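Local coordinates for hypothetical protein PH1313 (Pyrococcus horikoshii, PDB 1VBK) that is of unknown function but, as a ThiI-like protein with a THUMP domain, probably binds RNA and ATP and may take part in tRNA thiolation or thiamine biosynthesis, at residues A[15-29]-A[171-183]. Numbering follows the deposited sequence.
Sequences SRQTRSWFEKILMNN and WGGLPIGTEGRMI
Pro175 lies over one face of the Phe22 ring, its CG 3.8 Å from the ring centroid and 20° off the normal, a CH-pi contact that shows how a loop can dock on a helix with a proline at the centre of the contact. With CG anti to the backbone N (chi1 177°), the Phe22 ring is carried toward the proline; Leu174 CD2 reaches the ring's edge, and Leu26 CB touches the proline from the next turn of the helix. Beyond Pro175 the chain makes a type II beta turn to Thr178, whose OG1 and N both bond Pro175 O. Thr178 CG2 packs against Ile25 CD1 at 3.6 Å.

Polar grips flank this apolar centre. At one end Asn29 ND2 gives a nearly straight bond to Ile176 O (3.0 Å, 165°), in plane with both amide and carbonyl, and water links ND2 to Ile176 N. At the other, Glu179 bends at chi2 so that OE2 accepts the Arg16 backbone N-H on its syn lone pair, at 3.1 Å from N to OE2. The Arg16 and Glu179 side chains run past one another head to tail, and the guanidinium lies with one face over Glu179 C, its NE bonding Thr178 O weakly. One water joins Ser15 OG, Thr178 OG1 and Glu179 OE2.

The contact thus ties helix 19-36 of the ferredoxin-like domain to the loop that leads into strand 181-185, the central strand of the five-stranded parallel sheet. Gln17 NE2 bonds Pro283 O of the second subunit, while strands 3-8 and 43-47 pack against this helix.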
loop_
_atom_site.group_PDB
_atom_site.type_symbol
_atom_site.label_atom_id
_atom_site.label_comp_id
_atom_site.label_asym_id
_atom_site.label_seq_id
_atom_site.Cartn_x
_atom_site.Cartn_y
_atom_site.Cartn_z
ATOM N N SER A 15 -10.513 10.338 8.908
ATOM C CA SER A 15 -10.204 9.868 7.568
ATOM C C SER A 15 -8.772 10.282 7.280
ATOM O O SER A 15 -8.417 11.448 7.444
ATOM C CB SER A 15 -11.141 10.504 6.542
ATOM O OG SER A 15 -10.744 10.164 5.225
ATOM N N ARG A 16 -7.944 9.334 6.861
ATOM C CA ARG A 16 -6.557 9.656 6.562
ATOM C C ARG A 16 -6.474 10.600 5.364
ATOM O O ARG A 16 -5.450 11.245 5.144
ATOM C CB ARG A 16 -5.761 8.380 6.272
ATOM C CG ARG A 16 -6.081 7.725 4.937
ATOM C CD ARG A 16 -5.168 6.535 4.691
ATOM N NE ARG A 16 -5.277 6.031 3.327
ATOM C CZ ARG A 16 -4.555 5.023 2.844
ATOM N NH1 ARG A 16 -3.667 4.408 3.618
ATOM N NH2 ARG A 16 -4.718 4.631 1.589
ATOM N N GLN A 17 -7.558 10.685 4.596
ATOM C CA GLN A 17 -7.597 11.547 3.416
ATOM C C GLN A 17 -8.071 12.963 3.719
ATOM O O GLN A 17 -8.756 13.200 4.711
ATOM C CB GLN A 17 -8.517 10.944 2.346
ATOM C CG GLN A 17 -7.914 9.789 1.568
ATOM C CD GLN A 17 -6.720 10.207 0.724
ATOM O OE1 GLN A 17 -6.404 11.391 0.628
ATOM N NE2 GLN A 17 -6.052 9.235 0.112
ATOM N N THR A 18 -7.697 13.906 2.861
ATOM C CA THR A 18 -8.133 15.285 3.031
ATOM C C THR A 18 -9.583 15.285 2.567
ATOM O O THR A 18 -10.017 14.348 1.899
ATOM C CB THR A 18 -7.335 16.257 2.141
ATOM O OG1 THR A 18 -7.550 15.930 0.763
ATOM C CG2 THR A 18 -5.854 16.170 2.452
ATOM N N ARG A 19 -10.335 16.321 2.920
ATOM C CA ARG A 19 -11.732 16.402 2.508
ATOM C C ARG A 19 -11.872 16.285 0.990
ATOM O O ARG A 19 -12.746 15.570 0.492
ATOM C CB ARG A 19 -12.349 17.727 2.975
ATOM C CG ARG A 19 -13.650 18.082 2.265
ATOM C CD ARG A 19 -14.216 19.424 2.721
ATOM N NE ARG A 19 -14.868 19.338 4.026
ATOM C CZ ARG A 19 -15.984 18.655 4.266
ATOM N NH1 ARG A 19 -16.588 17.989 3.289
ATOM N NH2 ARG A 19 -16.505 18.641 5.486
ATOM N N SER A 20 -11.009 16.988 0.258
ATOM C CA SER A 20 -11.061 16.970 -1.202
ATOM C C SER A 20 -10.924 15.583 -1.818
ATOM O O SER A 20 -11.669 15.240 -2.740
ATOM C CB SER A 20 -9.991 17.894 -1.783
ATOM O OG SER A 20 -10.262 19.241 -1.441
ATOM N N TRP A 21 -9.973 14.788 -1.334
ATOM C CA TRP A 21 -9.803 13.444 -1.879
ATOM C C TRP A 21 -10.937 12.535 -1.419
ATOM O O TRP A 21 -11.382 11.657 -2.160
ATOM C CB TRP A 21 -8.445 12.863 -1.479
ATOM C CG TRP A 21 -7.354 13.398 -2.348
ATOM C CD1 TRP A 21 -6.349 14.252 -1.984
ATOM C CD2 TRP A 21 -7.214 13.189 -3.755
ATOM N NE1 TRP A 21 -5.596 14.593 -3.085
ATOM C CE2 TRP A 21 -6.106 13.954 -4.185
ATOM C CE3 TRP A 21 -7.922 12.431 -4.700
ATOM C CZ2 TRP A 21 -5.689 13.983 -5.518
ATOM C CZ3 TRP A 21 -7.504 12.461 -6.027
ATOM C CH2 TRP A 21 -6.397 13.233 -6.421
ATOM N N PHE A 22 -11.406 12.759 -0.197
ATOM C CA PHE A 22 -12.515 11.984 0.346
ATOM C C PHE A 22 -13.704 12.139 -0.607
ATOM O O PHE A 22 -14.331 11.155 -1.001
ATOM C CB PHE A 22 -12.872 12.506 1.748
ATOM C CG PHE A 22 -14.058 11.821 2.382
ATOM C CD1 PHE A 22 -15.352 12.057 1.921
ATOM C CD2 PHE A 22 -13.880 10.952 3.454
ATOM C CE1 PHE A 22 -16.454 11.435 2.517
ATOM C CE2 PHE A 22 -14.974 10.329 4.055
ATOM C CZ PHE A 22 -16.262 10.572 3.585
ATOM N N GLU A 23 -13.990 13.381 -0.994
ATOM C CA GLU A 23 -15.111 13.669 -1.882
ATOM C C GLU A 23 -14.929 13.112 -3.297
ATOM O O GLU A 23 -15.874 12.585 -3.884
ATOM C CB GLU A 23 -15.360 15.184 -1.926
ATOM C CG GLU A 23 -15.709 15.765 -0.553
ATOM C CD GLU A 23 -15.839 17.278 -0.545
ATOM O OE1 GLU A 23 -14.994 17.955 -1.167
ATOM O OE2 GLU A 23 -16.781 17.793 0.097
ATOM N N LYS A 24 -13.725 13.223 -3.848
ATOM C CA LYS A 24 -13.477 12.705 -5.192
ATOM C C LYS A 24 -13.638 11.193 -5.254
ATOM O O LYS A 24 -14.197 10.658 -6.214
ATOM C CB LYS A 24 -12.075 13.092 -5.660
ATOM C CG LYS A 24 -11.949 14.569 -5.977
ATOM C CD LYS A 24 -10.554 14.933 -6.430
ATOM C CE LYS A 24 -10.493 16.401 -6.813
ATOM N NZ LYS A 24 -9.124 16.783 -7.228
ATOM N N ILE A 25 -13.149 10.508 -4.227
ATOM C CA ILE A 25 -13.237 9.052 -4.164
ATOM C C ILE A 25 -14.697 8.625 -3.981
ATOM O O ILE A 25 -15.158 7.656 -4.593
ATOM C CB ILE A 25 -12.358 8.512 -3.008
ATOM C CG1 ILE A 25 -10.881 8.798 -3.306
ATOM C CG2 ILE A 25 -12.577 7.024 -2.831
ATOM C CD1 ILE A 25 -9.929 8.441 -2.162
ATOM N N LEU A 26 -15.433 9.362 -3.155
ATOM C CA LEU A 26 -16.844 9.046 -2.938
ATOM C C LEU A 26 -17.656 9.262 -4.221
ATOM O O LEU A 26 -18.522 8.453 -4.554
ATOM C CB LEU A 26 -17.416 9.894 -1.798
ATOM C CG LEU A 26 -18.910 9.740 -1.477
ATOM C CD1 LEU A 26 -19.268 8.271 -1.279
ATOM C CD2 LEU A 26 -19.233 10.544 -0.218
ATOM N N MET A 27 -17.379 10.343 -4.949
ATOM C CA MET A 27 -18.108 10.588 -6.194
ATOM C C MET A 27 -17.782 9.501 -7.207
ATOM O O MET A 27 -18.632 9.119 -8.010
ATOM C CB MET A 27 -17.761 11.960 -6.784
ATOM C CG MET A 27 -18.333 13.121 -5.995
ATOM S SD MET A 27 -18.204 14.679 -6.869
ATOM C CE MET A 27 -16.500 15.132 -6.457
ATOM N N ASN A 28 -16.544 9.015 -7.171
ATOM C CA ASN A 28 -16.108 7.953 -8.076
ATOM C C ASN A 28 -16.935 6.697 -7.820
ATOM O O ASN A 28 -17.436 6.067 -8.747
ATOM C CB ASN A 28 -14.631 7.625 -7.851
ATOM C CG ASN A 28 -14.178 6.415 -8.649
ATOM O OD1 ASN A 28 -13.941 6.506 -9.852
ATOM N ND2 ASN A 28 -14.077 5.272 -7.985
ATOM N N ASN A 29 -17.074 6.341 -6.547
ATOM C CA ASN A 29 -17.832 5.162 -6.163
ATOM C C ASN A 29 -19.320 5.313 -6.479
ATOM O O ASN A 29 -19.988 4.345 -6.839
ATOM C CB ASN A 29 -17.612 4.875 -4.674
ATOM C CG ASN A 29 -16.142 4.652 -4.340
ATOM O OD1 ASN A 29 -15.324 4.414 -5.237
ATOM N ND2 ASN A 29 -15.800 4.714 -3.053
ATOM N N TRP A 171 -25.073 3.757 5.200
ATOM C CA TRP A 171 -24.347 2.840 6.070
ATOM C C TRP A 171 -23.268 3.528 6.876
ATOM O O TRP A 171 -22.693 2.933 7.782
ATOM C CB TRP A 171 -23.702 1.715 5.257
ATOM C CG TRP A 171 -24.586 0.525 5.088
ATOM C CD1 TRP A 171 -25.465 0.288 4.075
ATOM C CD2 TRP A 171 -24.691 -0.584 5.983
ATOM N NE1 TRP A 171 -26.113 -0.907 4.282
ATOM C CE2 TRP A 171 -25.655 -1.463 5.447
ATOM C CE3 TRP A 171 -24.062 -0.921 7.189
ATOM C CZ2 TRP A 171 -26.007 -2.660 6.074
ATOM C CZ3 TRP A 171 -24.413 -2.114 7.814
ATOM C CH2 TRP A 171 -25.376 -2.967 7.253
ATOM N N GLY A 172 -22.993 4.786 6.554
ATOM C CA GLY A 172 -21.945 5.491 7.258
ATOM C C GLY A 172 -20.627 4.881 6.819
ATOM O O GLY A 172 -20.501 4.438 5.672
ATOM N N GLY A 173 -19.649 4.841 7.717
ATOM C CA GLY A 173 -18.361 4.271 7.357
ATOM C C GLY A 173 -17.531 5.241 6.535
ATOM O O GLY A 173 -17.720 6.457 6.625
ATOM N N LEU A 174 -16.616 4.709 5.728
ATOM C CA LEU A 174 -15.747 5.541 4.898
ATOM C C LEU A 174 -15.775 5.043 3.454
ATOM O O LEU A 174 -15.958 3.856 3.201
ATOM C CB LEU A 174 -14.318 5.509 5.450
ATOM C CG LEU A 174 -14.161 6.047 6.882
ATOM C CD1 LEU A 174 -12.772 5.725 7.411
ATOM C CD2 LEU A 174 -14.397 7.561 6.902
ATOM N N PRO A 175 -15.600 5.951 2.483
ATOM C CA PRO A 175 -15.621 5.548 1.074
ATOM C C PRO A 175 -14.573 4.482 0.750
ATOM O O PRO A 175 -13.430 4.573 1.191
ATOM C CB PRO A 175 -15.358 6.860 0.332
ATOM C CG PRO A 175 -15.846 7.915 1.292
ATOM C CD PRO A 175 -15.361 7.396 2.616
ATOM N N ILE A 176 -14.971 3.470 -0.016
ATOM C CA ILE A 176 -14.050 2.404 -0.399
ATOM C C ILE A 176 -12.884 3.028 -1.160
ATOM O O ILE A 176 -13.084 3.761 -2.127
ATOM C CB ILE A 176 -14.751 1.359 -1.302
ATOM C CG1 ILE A 176 -15.806 0.602 -0.486
ATOM C CG2 ILE A 176 -13.723 0.389 -1.893
ATOM C CD1 ILE A 176 -16.510 -0.498 -1.242
ATOM N N GLY A 177 -11.666 2.742 -0.711
ATOM C CA GLY A 177 -10.497 3.293 -1.372
ATOM C C GLY A 177 -9.787 4.389 -0.594
ATOM O O GLY A 177 -8.615 4.663 -0.846
ATOM N N THR A 178 -10.479 5.018 0.352
ATOM C CA THR A 178 -9.870 6.087 1.137
ATOM C C THR A 178 -8.919 5.563 2.207
ATOM O O THR A 178 -8.094 6.314 2.729
ATOM C CB THR A 178 -10.939 6.962 1.834
ATOM O OG1 THR A 178 -11.762 6.140 2.672
ATOM C CG2 THR A 178 -11.800 7.671 0.806
ATOM N N GLU A 179 -9.024 4.279 2.535
ATOM C CA GLU A 179 -8.156 3.711 3.560
ATOM C C GLU A 179 -7.250 2.579 3.080
ATOM O O GLU A 179 -6.905 1.688 3.852
ATOM C CB GLU A 179 -8.988 3.235 4.753
ATOM C CG GLU A 179 -9.721 4.350 5.509
ATOM C CD GLU A 179 -8.785 5.384 6.128
ATOM O OE1 GLU A 179 -7.741 4.992 6.699
ATOM O OE2 GLU A 179 -9.100 6.592 6.057
ATOM N N GLY A 180 -6.869 2.609 1.807
ATOM C CA GLY A 180 -5.972 1.589 1.292
ATOM C C GLY A 180 -6.591 0.338 0.695
ATOM O O GLY A 180 -7.814 0.218 0.570
ATOM N N ARG A 181 -5.723 -0.606 0.336
ATOM C CA ARG A 181 -6.142 -1.858 -0.275
ATOM C C ARG A 181 -5.612 -3.084 0.468
ATOM O O ARG A 181 -4.447 -3.133 0.857
ATOM C CB ARG A 181 -5.670 -1.894 -1.731
ATOM C CG ARG A 181 -5.665 -3.270 -2.371
ATOM C CD ARG A 181 -5.017 -3.210 -3.740
ATOM N NE ARG A 181 -5.853 -2.485 -4.689
ATOM C CZ ARG A 181 -5.434 -2.019 -5.860
ATOM N NH1 ARG A 181 -4.174 -2.189 -6.235
ATOM N NH2 ARG A 181 -6.286 -1.401 -6.666
ATOM N N MET A 182 -6.481 -4.073 0.648
ATOM C CA MET A 182 -6.115 -5.310 1.333
ATOM C C MET A 182 -6.734 -6.486 0.599
ATOM O O MET A 182 -7.632 -6.308 -0.220
ATOM C CB MET A 182 -6.662 -5.317 2.764
ATOM C CG MET A 182 -6.239 -4.154 3.632
ATOM S SD MET A 182 -6.837 -4.419 5.304
ATOM C CE MET A 182 -6.105 -3.034 6.158
ATOM N N ILE A 183 -6.243 -7.691 0.872
ATOM C CA ILE A 183 -6.842 -8.870 0.265
ATOM C C ILE A 183 -7.692 -9.448 1.381
ATOM O O ILE A 183 -7.369 -9.287 2.561
ATOM C CB ILE A 183 -5.802 -9.941 -0.172
ATOM C CG1 ILE A 183 -4.988 -10.410 1.034
ATOM C CG2 ILE A 183 -4.915 -9.389 -1.278
ATOM C CD1 ILE A 183 -4.078 -11.600 0.738
HETATM O O HOH W 1 -11.360 7.657 4.926
HETATM O O HOH W 2 -17.756 3.841 -0.972
HETATM O O HOH W 3 -12.636 3.886 -4.911
#